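Serine protease inhibitor (Thermoanaerobacter tengcongensis, PDB 2PEF) probably inhibits serine proteases as a serpin, and is captured here in the latent state. Local coordinates at residues 225-230 with 236-241; 245-250 with 352-357. One frame throughout, in Å; residues are numbered along the deposited sequence.

Interaction 1 of 2, residues 225-230 with 236-241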
ATOM      1  N   VAL A 225      -0.472 -14.234   2.596  1.00 11.15           N
ATOM      2  CA  VAL A 225      -0.283 -15.065   1.411  1.00 11.47           C
ATOM      3  C   VAL A 225       1.207 -15.110   1.073  1.00 11.15           C
ATOM      4  O   VAL A 225       1.846 -14.063   0.985  1.00 10.87           O
ATOM      5  CB  VAL A 225      -1.087 -14.486   0.216  1.00 12.34           C
ATOM      6  CG1 VAL A 225      -0.755 -15.216  -1.091  1.00 12.27           C
ATOM      7  CG2 VAL A 225      -2.581 -14.541   0.508  1.00 12.47           C
ATOM      8  N   ALA A 226       1.753 -16.318   0.901  1.00 10.87           N
ATOM      9  CA  ALA A 226       3.152 -16.501   0.491  1.00 11.45           C
ATOM     10  C   ALA A 226       3.191 -17.285  -0.811  1.00 11.42           C
ATOM     11  O   ALA A 226       2.554 -18.332  -0.915  1.00 12.03           O
ATOM     12  CB  ALA A 226       3.945 -17.227   1.571  1.00 12.32           C
ATOM     13  N   ILE A 227       3.919 -16.771  -1.803  1.00 11.14           N
ATOM     14  CA  ILE A 227       3.976 -17.393  -3.127  1.00 11.76           C
ATOM     15  C   ILE A 227       5.428 -17.591  -3.537  1.00 11.91           C
ATOM     16  O   ILE A 227       6.202 -16.642  -3.550  1.00 11.96           O
ATOM     17  CB  ILE A 227       3.247 -16.538  -4.193  1.00 10.15           C
ATOM     18  CG1 ILE A 227       1.779 -16.341  -3.813  1.00 12.83           C
ATOM     19  CG2 ILE A 227       3.375 -17.176  -5.589  1.00 12.50           C
ATOM     20  CD1 ILE A 227       1.092 -15.256  -4.604  1.00 12.63           C
ATOM     21  N   LEU A 228       5.788 -18.830  -3.860  1.00 12.20           N
ATOM     22  CA  LEU A 228       7.162 -19.162  -4.196  1.00 12.30           C
ATOM     23  C   LEU A 228       7.295 -19.600  -5.655  1.00 12.19           C
ATOM     24  O   LEU A 228       6.944 -20.728  -5.997  1.00 11.55           O
ATOM     25  CB  LEU A 228       7.679 -20.273  -3.272  1.00 12.68           C
ATOM     26  CG  LEU A 228       9.138 -20.711  -3.421  1.00 14.42           C
ATOM     27  CD1 LEU A 228      10.074 -19.702  -2.762  1.00 16.52           C
ATOM     28  CD2 LEU A 228       9.317 -22.091  -2.809  1.00 16.85           C
ATOM     29  N   PRO A 229       7.780 -18.697  -6.526  1.00 12.46           N
ATOM     30  CA  PRO A 229       8.062 -19.083  -7.911  1.00 11.48           C
ATOM     31  C   PRO A 229       9.121 -20.186  -7.972  1.00 11.49           C
ATOM     32  O   PRO A 229      10.077 -20.172  -7.196  1.00 12.52           O
ATOM     33  CB  PRO A 229       8.578 -17.783  -8.533  1.00 12.23           C
ATOM     34  CG  PRO A 229       7.986 -16.703  -7.676  1.00 14.05           C
ATOM     35  CD  PRO A 229       8.062 -17.269  -6.296  1.00 11.90           C
ATOM     36  N   ASP A 230       8.935 -21.139  -8.880  1.00  9.89           N
ATOM     37  CA  ASP A 230       9.844 -22.282  -8.979  1.00  9.88           C
ATOM     38  C   ASP A 230      11.064 -21.979  -9.846  1.00 10.04           C
ATOM     39  O   ASP A 230      11.195 -20.874 -10.372  1.00 10.24           O
ATOM     40  CB  ASP A 230       9.103 -23.561  -9.417  1.00 10.98           C
ATOM     41  CG  ASP A 230       8.638 -23.536 -10.874  1.00 12.91           C
ATOM     42  OD1 ASP A 230       9.176 -22.776 -11.712  1.00 13.72           O
ATOM     43  OD2 ASP A 230       7.720 -24.323 -11.188  1.00 13.63           O
ATOM     44  N   ASN A 236      10.706 -11.745 -11.317  1.00 12.53           N
ATOM     45  CA  ASN A 236      10.198 -10.664 -12.156  1.00 13.51           C
ATOM     46  C   ASN A 236       9.271 -11.140 -13.268  1.00 13.16           C
ATOM     47  O   ASN A 236       8.281 -10.482 -13.574  1.00 13.60           O
ATOM     48  CB  ASN A 236      11.346  -9.826 -12.731  1.00 15.19           C
ATOM     49  CG  ASN A 236      11.945  -8.883 -11.706  1.00 18.09           C
ATOM     50  OD1 ASN A 236      11.388  -8.690 -10.622  1.00 25.23           O
ATOM     51  ND2 ASN A 236      13.083  -8.291 -12.040  1.00 22.58           N
ATOM     52  N   GLU A 237       9.587 -12.290 -13.859  1.00 11.84           N
ATOM     53  CA  GLU A 237       8.731 -12.851 -14.896  1.00 12.37           C
ATOM     54  C   GLU A 237       7.439 -13.370 -14.283  1.00 10.91           C
ATOM     55  O   GLU A 237       6.370 -13.205 -14.861  1.00 12.01           O
ATOM     56  CB  GLU A 237       9.434 -13.952 -15.689  1.00 12.51           C
ATOM     57  CG  GLU A 237       8.595 -14.536 -16.834  1.00 15.40           C
ATOM     58  CD  GLU A 237       8.035 -13.480 -17.787  1.00 18.61           C
ATOM     59  OE1 GLU A 237       8.812 -12.635 -18.282  1.00 19.47           O
ATOM     60  OE2 GLU A 237       6.809 -13.503 -18.039  1.00 25.22           O
ATOM     61  N   TYR A 238       7.527 -13.986 -13.108  1.00 10.92           N
ATOM     62  CA  TYR A 238       6.304 -14.400 -12.424  1.00 10.81           C
ATOM     63  C   TYR A 238       5.387 -13.205 -12.148  1.00 10.57           C
ATOM     64  O   TYR A 238       4.178 -13.272 -12.378  1.00 11.54           O
ATOM     65  CB  TYR A 238       6.598 -15.170 -11.127  1.00 12.18           C
ATOM     66  CG  TYR A 238       5.321 -15.532 -10.410  1.00 13.20           C
ATOM     67  CD1 TYR A 238       4.599 -16.672 -10.761  1.00 14.85           C
ATOM     68  CD2 TYR A 238       4.805 -14.699  -9.416  1.00 12.68           C
ATOM     69  CE1 TYR A 238       3.402 -16.981 -10.120  1.00 14.71           C
ATOM     70  CE2 TYR A 238       3.618 -14.996  -8.782  1.00 13.79           C
ATOM     71  CZ  TYR A 238       2.923 -16.136  -9.133  1.00 14.15           C
ATOM     72  OH  TYR A 238       1.744 -16.420  -8.494  1.00 16.06           O
ATOM     73  N   ILE A 239       5.963 -12.117 -11.643  1.00 11.20           N
ATOM     74  CA  ILE A 239       5.188 -10.916 -11.327  1.00 11.90           C
ATOM     75  C   ILE A 239       4.588 -10.301 -12.595  1.00 11.74           C
ATOM     76  O   ILE A 239       3.469  -9.791 -12.580  1.00 12.56           O
ATOM     77  CB  ILE A 239       6.032  -9.902 -10.514  1.00 11.86           C
ATOM     78  CG1 ILE A 239       6.302 -10.464  -9.113  1.00 12.79           C
ATOM     79  CG2 ILE A 239       5.338  -8.553 -10.415  1.00 13.48           C
ATOM     80  CD1 ILE A 239       7.386  -9.737  -8.357  1.00 10.55           C
ATOM     81  N   LYS A 240       5.324 -10.392 -13.700  1.00 12.70           N
ATOM     82  CA  LYS A 240       4.840  -9.905 -14.988  1.00 13.24           C
ATOM     83  C   LYS A 240       3.549 -10.616 -15.416  1.00 13.38           C
ATOM     84  O   LYS A 240       2.664  -9.991 -16.002  1.00 14.35           O
ATOM     85  CB  LYS A 240       5.925 -10.070 -16.055  1.00 12.71           C
ATOM     86  CG  LYS A 240       5.684  -9.244 -17.304  1.00 14.44           C
ATOM     87  N   THR A 241       3.442 -11.909 -15.108  1.00 13.49           N
ATOM     88  CA  THR A 241       2.264 -12.710 -15.474  1.00 13.52           C
ATOM     89  C   THR A 241       1.036 -12.406 -14.624  1.00 13.12           C
ATOM     90  O   THR A 241      -0.079 -12.770 -14.987  1.00 14.45           O
ATOM     91  CB  THR A 241       2.528 -14.242 -15.402  1.00 13.24           C
ATOM     92  OG1 THR A 241       2.677 -14.660 -14.034  1.00 14.87           O
ATOM     93  CG2 THR A 241       3.752 -14.626 -16.209  1.00 13.77           C
TER
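Tyr238 reaches from helix 235-241 to Ile227 and Pro229 on strand 222-229, the helix that follows this strand in the serpin fold packing back on the sheet known as sheet B. Its CG stands anti to the backbone N (chi1 177°), which carries the ring from the helix to the strand. At the root of the side chain, Tyr238 CB lies 4.0 Å from Pro229 CG. Pro229 CG then meets the start of the ring, 4.0 Å from Tyr238 CG and nearly as close to CD2. Farther out the partner changes to Ile227: its CG2 is 3.9 Å from Tyr238 CE2 and 3.7 Å from CZ. At the tip, Tyr238 OH comes within 3.4 Å of Ile227 CG2, with Ile227 CD1 a little farther off. Ile227 and Pro229 each cross the tyrosine side chain at about a right angle, and both approach the ring obliquely. Ala210 of strand 210-216 and Ile233 of the intervening loop also touch Tyr238. With an alanine at Tyr238, the helix is likely to lose its filler against the strand, leaving Ile227 CG2 and Pro229 CG without the ring they pack on. Within the helix, Thr241 OG1 donates a 2.6 Å hydrogen bond to Tyr238 O, tilted 18° from the carbonyl plane.

Interaction 2 of 2, residues 245-250 with 352-357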
ATOM      1  N   GLN A 245      -7.188 -10.404 -11.745  1.00 10.97           N
ATOM      2  CA  GLN A 245      -7.955 -11.651 -11.882  1.00 12.46           C
ATOM      3  C   GLN A 245      -7.168 -12.858 -11.377  1.00 12.61           C
ATOM      4  O   GLN A 245      -7.676 -13.665 -10.596  1.00 12.20           O
ATOM      5  CB  GLN A 245      -8.359 -11.861 -13.352  1.00 11.31           C
ATOM      6  CG  GLN A 245      -9.108 -13.153 -13.650  1.00 17.55           C
ATOM      7  CD  GLN A 245     -10.531 -13.148 -13.121  1.00 21.84           C
ATOM      8  OE1 GLN A 245     -10.889 -13.964 -12.269  1.00 26.38           O
ATOM      9  NE2 GLN A 245     -11.348 -12.225 -13.618  1.00 25.13           N
ATOM     10  N   LYS A 246      -5.921 -12.965 -11.823  1.00 11.41           N
ATOM     11  CA  LYS A 246      -5.059 -14.079 -11.450  1.00 12.46           C
ATOM     12  C   LYS A 246      -4.736 -14.094  -9.964  1.00 12.86           C
ATOM     13  O   LYS A 246      -4.653 -15.163  -9.353  1.00 14.63           O
ATOM     14  CB  LYS A 246      -3.776 -14.070 -12.276  1.00 12.33           C
ATOM     15  CG  LYS A 246      -3.976 -14.560 -13.694  1.00 14.69           C
ATOM     16  CD  LYS A 246      -2.650 -14.858 -14.370  1.00 16.69           C
ATOM     17  CE  LYS A 246      -2.866 -15.453 -15.751  1.00 22.34           C
ATOM     18  NZ  LYS A 246      -3.470 -16.820 -15.692  1.00 19.88           N
ATOM     19  N   PHE A 247      -4.575 -12.911  -9.375  1.00 12.62           N
ATOM     20  CA  PHE A 247      -4.314 -12.824  -7.938  1.00 12.52           C
ATOM     21  C   PHE A 247      -5.515 -13.280  -7.104  1.00 13.48           C
ATOM     22  O   PHE A 247      -5.362 -14.081  -6.185  1.00 13.09           O
ATOM     23  CB  PHE A 247      -3.887 -11.408  -7.538  1.00 13.32           C
ATOM     24  CG  PHE A 247      -3.529 -11.277  -6.083  1.00 11.83           C
ATOM     25  CD1 PHE A 247      -2.301 -11.729  -5.615  1.00 14.82           C
ATOM     26  CD2 PHE A 247      -4.428 -10.718  -5.178  1.00 12.95           C
ATOM     27  CE1 PHE A 247      -1.966 -11.625  -4.274  1.00 15.18           C
ATOM     28  CE2 PHE A 247      -4.101 -10.606  -3.829  1.00 13.07           C
ATOM     29  CZ  PHE A 247      -2.865 -11.067  -3.380  1.00 12.95           C
ATOM     30  N   ILE A 248      -6.704 -12.768  -7.418  1.00 13.58           N
ATOM     31  CA  ILE A 248      -7.907 -13.178  -6.690  1.00 14.86           C
ATOM     32  C   ILE A 248      -8.119 -14.682  -6.865  1.00 14.59           C
ATOM     33  O   ILE A 248      -8.413 -15.390  -5.895  1.00 14.91           O
ATOM     34  CB  ILE A 248      -9.176 -12.381  -7.120  1.00 15.37           C
ATOM     35  CG1 ILE A 248      -8.994 -10.868  -6.914  1.00 16.75           C
ATOM     36  CG2 ILE A 248     -10.416 -12.880  -6.376  1.00 17.49           C
ATOM     37  CD1 ILE A 248      -8.757 -10.414  -5.462  1.00 19.10           C
ATOM     38  N   ASP A 249      -7.941 -15.165  -8.096  1.00 14.64           N
ATOM     39  CA  ASP A 249      -8.153 -16.581  -8.415  1.00 15.63           C
ATOM     40  C   ASP A 249      -7.196 -17.533  -7.706  1.00 15.11           C
ATOM     41  O   ASP A 249      -7.599 -18.613  -7.295  1.00 13.76           O
ATOM     42  CB  ASP A 249      -8.105 -16.816  -9.930  1.00 16.84           C
ATOM     43  CG  ASP A 249      -9.371 -16.363 -10.634  1.00 19.77           C
ATOM     44  OD1 ASP A 249     -10.306 -15.882  -9.957  1.00 23.94           O
ATOM     45  OD2 ASP A 249      -9.432 -16.489 -11.877  1.00 25.92           O
ATOM     46  N   LEU A 250      -5.931 -17.146  -7.565  1.00 14.01           N
ATOM     47  CA  LEU A 250      -4.964 -18.026  -6.916  1.00 14.25           C
ATOM     48  C   LEU A 250      -5.283 -18.232  -5.430  1.00 13.19           C
ATOM     49  O   LEU A 250      -5.014 -19.301  -4.880  1.00 14.48           O
ATOM     50  CB  LEU A 250      -3.518 -17.562  -7.151  1.00 15.19           C
ATOM     51  CG  LEU A 250      -2.957 -16.294  -6.503  1.00 15.12           C
ATOM     52  CD1 LEU A 250      -2.439 -16.580  -5.098  1.00 13.55           C
ATOM     53  CD2 LEU A 250      -1.834 -15.730  -7.362  1.00 15.43           C
ATOM     54  N   ILE A 352       6.983 -13.877  -3.062  1.00  9.18           N
ATOM     55  CA  ILE A 352       6.038 -12.772  -3.107  1.00  9.65           C
ATOM     56  C   ILE A 352       5.091 -12.994  -1.940  1.00  9.57           C
ATOM     57  O   ILE A 352       4.782 -14.133  -1.602  1.00 10.25           O
ATOM     58  CB  ILE A 352       5.260 -12.756  -4.462  1.00  8.98           C
ATOM     59  CG1 ILE A 352       6.174 -12.329  -5.617  1.00 13.47           C
ATOM     60  CG2 ILE A 352       4.037 -11.824  -4.419  1.00 12.00           C
ATOM     61  CD1 ILE A 352       7.034 -13.431  -6.188  1.00 16.96           C
ATOM     62  N   PHE A 353       4.655 -11.919  -1.298  1.00  9.97           N
ATOM     63  CA  PHE A 353       3.673 -12.061  -0.232  1.00  9.39           C
ATOM     64  C   PHE A 353       2.634 -10.960  -0.301  1.00  9.77           C
ATOM     65  O   PHE A 353       2.846  -9.922  -0.939  1.00 10.29           O
ATOM     66  CB  PHE A 353       4.348 -12.077   1.146  1.00 10.72           C
ATOM     67  CG  PHE A 353       4.949 -10.764   1.529  1.00  7.26           C
ATOM     68  CD1 PHE A 353       4.194  -9.804   2.199  1.00  9.83           C
ATOM     69  CD2 PHE A 353       6.269 -10.485   1.220  1.00  7.25           C
ATOM     70  CE1 PHE A 353       4.749  -8.577   2.539  1.00 11.84           C
ATOM     71  CE2 PHE A 353       6.834  -9.259   1.553  1.00  9.52           C
ATOM     72  CZ  PHE A 353       6.074  -8.304   2.220  1.00  9.38           C
ATOM     73  N   ALA A 354       1.512 -11.198   0.372  1.00 10.38           N
ATOM     74  CA  ALA A 354       0.475 -10.200   0.509  1.00  9.87           C
ATOM     75  C   ALA A 354      -0.203 -10.367   1.856  1.00 10.01           C
ATOM     76  O   ALA A 354      -0.290 -11.476   2.388  1.00 11.35           O
ATOM     77  CB  ALA A 354      -0.530 -10.317  -0.604  1.00  8.75           C
ATOM     78  N   ILE A 355      -0.645  -9.245   2.412  1.00  8.67           N
ATOM     79  CA  ILE A 355      -1.560  -9.242   3.539  1.00  9.44           C
ATOM     80  C   ILE A 355      -2.929  -8.958   2.930  1.00  9.31           C
ATOM     81  O   ILE A 355      -3.139  -7.889   2.348  1.00 10.42           O
ATOM     82  CB  ILE A 355      -1.178  -8.163   4.575  1.00  9.62           C
ATOM     83  CG1 ILE A 355       0.215  -8.463   5.153  1.00  7.87           C
ATOM     84  CG2 ILE A 355      -2.246  -8.065   5.666  1.00 11.05           C
ATOM     85  CD1 ILE A 355       0.814  -7.329   5.953  1.00 10.22           C
ATOM     86  N   ILE A 356      -3.846  -9.919   3.044  1.00  9.83           N
ATOM     87  CA  ILE A 356      -5.149  -9.810   2.380  1.00  9.30           C
ATOM     88  C   ILE A 356      -6.328  -9.641   3.334  1.00  9.26           C
ATOM     89  O   ILE A 356      -6.339 -10.168   4.449  1.00  9.76           O
ATOM     90  CB  ILE A 356      -5.435 -11.005   1.398  1.00  8.98           C
ATOM     91  CG1 ILE A 356      -5.457 -12.351   2.136  1.00 10.07           C
ATOM     92  CG2 ILE A 356      -4.439 -11.008   0.237  1.00 10.02           C
ATOM     93  CD1 ILE A 356      -6.185 -13.479   1.395  1.00  8.52           C
ATOM     94  N   ASP A 357      -7.317  -8.890   2.859  1.00  9.45           N
ATOM     95  CA  ASP A 357      -8.618  -8.766   3.487  1.00  9.39           C
ATOM     96  C   ASP A 357      -9.428  -9.981   3.033  1.00 10.14           C
ATOM     97  O   ASP A 357      -9.783 -10.097   1.857  1.00 10.21           O
ATOM     98  CB  ASP A 357      -9.241  -7.432   3.036  1.00  9.52           C
ATOM     99  CG  ASP A 357     -10.763  -7.394   3.140  1.00 10.89           C
ATOM    100  OD1 ASP A 357     -11.353  -8.069   4.009  1.00 13.59           O
ATOM    101  OD2 ASP A 357     -11.368  -6.646   2.339  1.00 13.86           O
TER
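Phe247 points the edge of its ring from helix 244-252 at Ala354 and Ile356 of strand 345-357, joining a second short helix of the serpin fold to sheet B. The tight part is small and wholly apolar. Phe247 CZ, the far corner of the ring, lies 3.7 Å from CB of Ala354 and 3.9 Å from CG2 of Ile356. Both methyl groups meet the edge of the ring near its plane, Ala354 CB leaning to the CE1 side and Ile356 CG2 to the CE2 side. The backbones themselves stay well apart, with 10.1 Å between the CA atoms of Phe247 and Ala354; the phenyl ring spans that distance because its CG is anti to the backbone N (chi1 -177°). On Ile356, chi1 of 61° puts CG1 between the backbone N and the carbonyl carbon, while CG2, beside the backbone N, takes the contact with the ring. Ile18 of helix 7-22, together with Pro363 and Ile366 of strand 362-372, also touches Phe247. The outer face of helix 244-252 contrasts sharply: Gln245 and Lys246 are exposed, Asp249 is partly so, and none of the three takes part in the contact. The opposite face of the strand is buried as well, for the CB of Phe353 is directed away from the helix, and its ring meets those of Phe224 and Phe266. Beside CZ, Phe247 CE2 is the ring's second atom in touch with the isoleucine, 4.1 Å from Ile356 CG2.

Interactions 1 and 2 seat two consecutive helices, 235-241 and 244-252, on neighbouring antiparallel strands of the same sheet; the centres of the two interactions lie about 11 Å apart. Both contacts are buried and apolar, yet each relies on a different ring. In interaction 1 a tyrosine is met along its whole length by a proline and an isoleucine, near the end of its strand; in interaction 2, nearer the centre of the chain, a phenylalanine touches mainly through one corner. The strands are stitched together by probable backbone hydrogen bonds, Val225 N to Ala354 O and Ile227 N to Ile352 O. Leu250 of the second helix also packs on Ile227, bringing both helices to one residue.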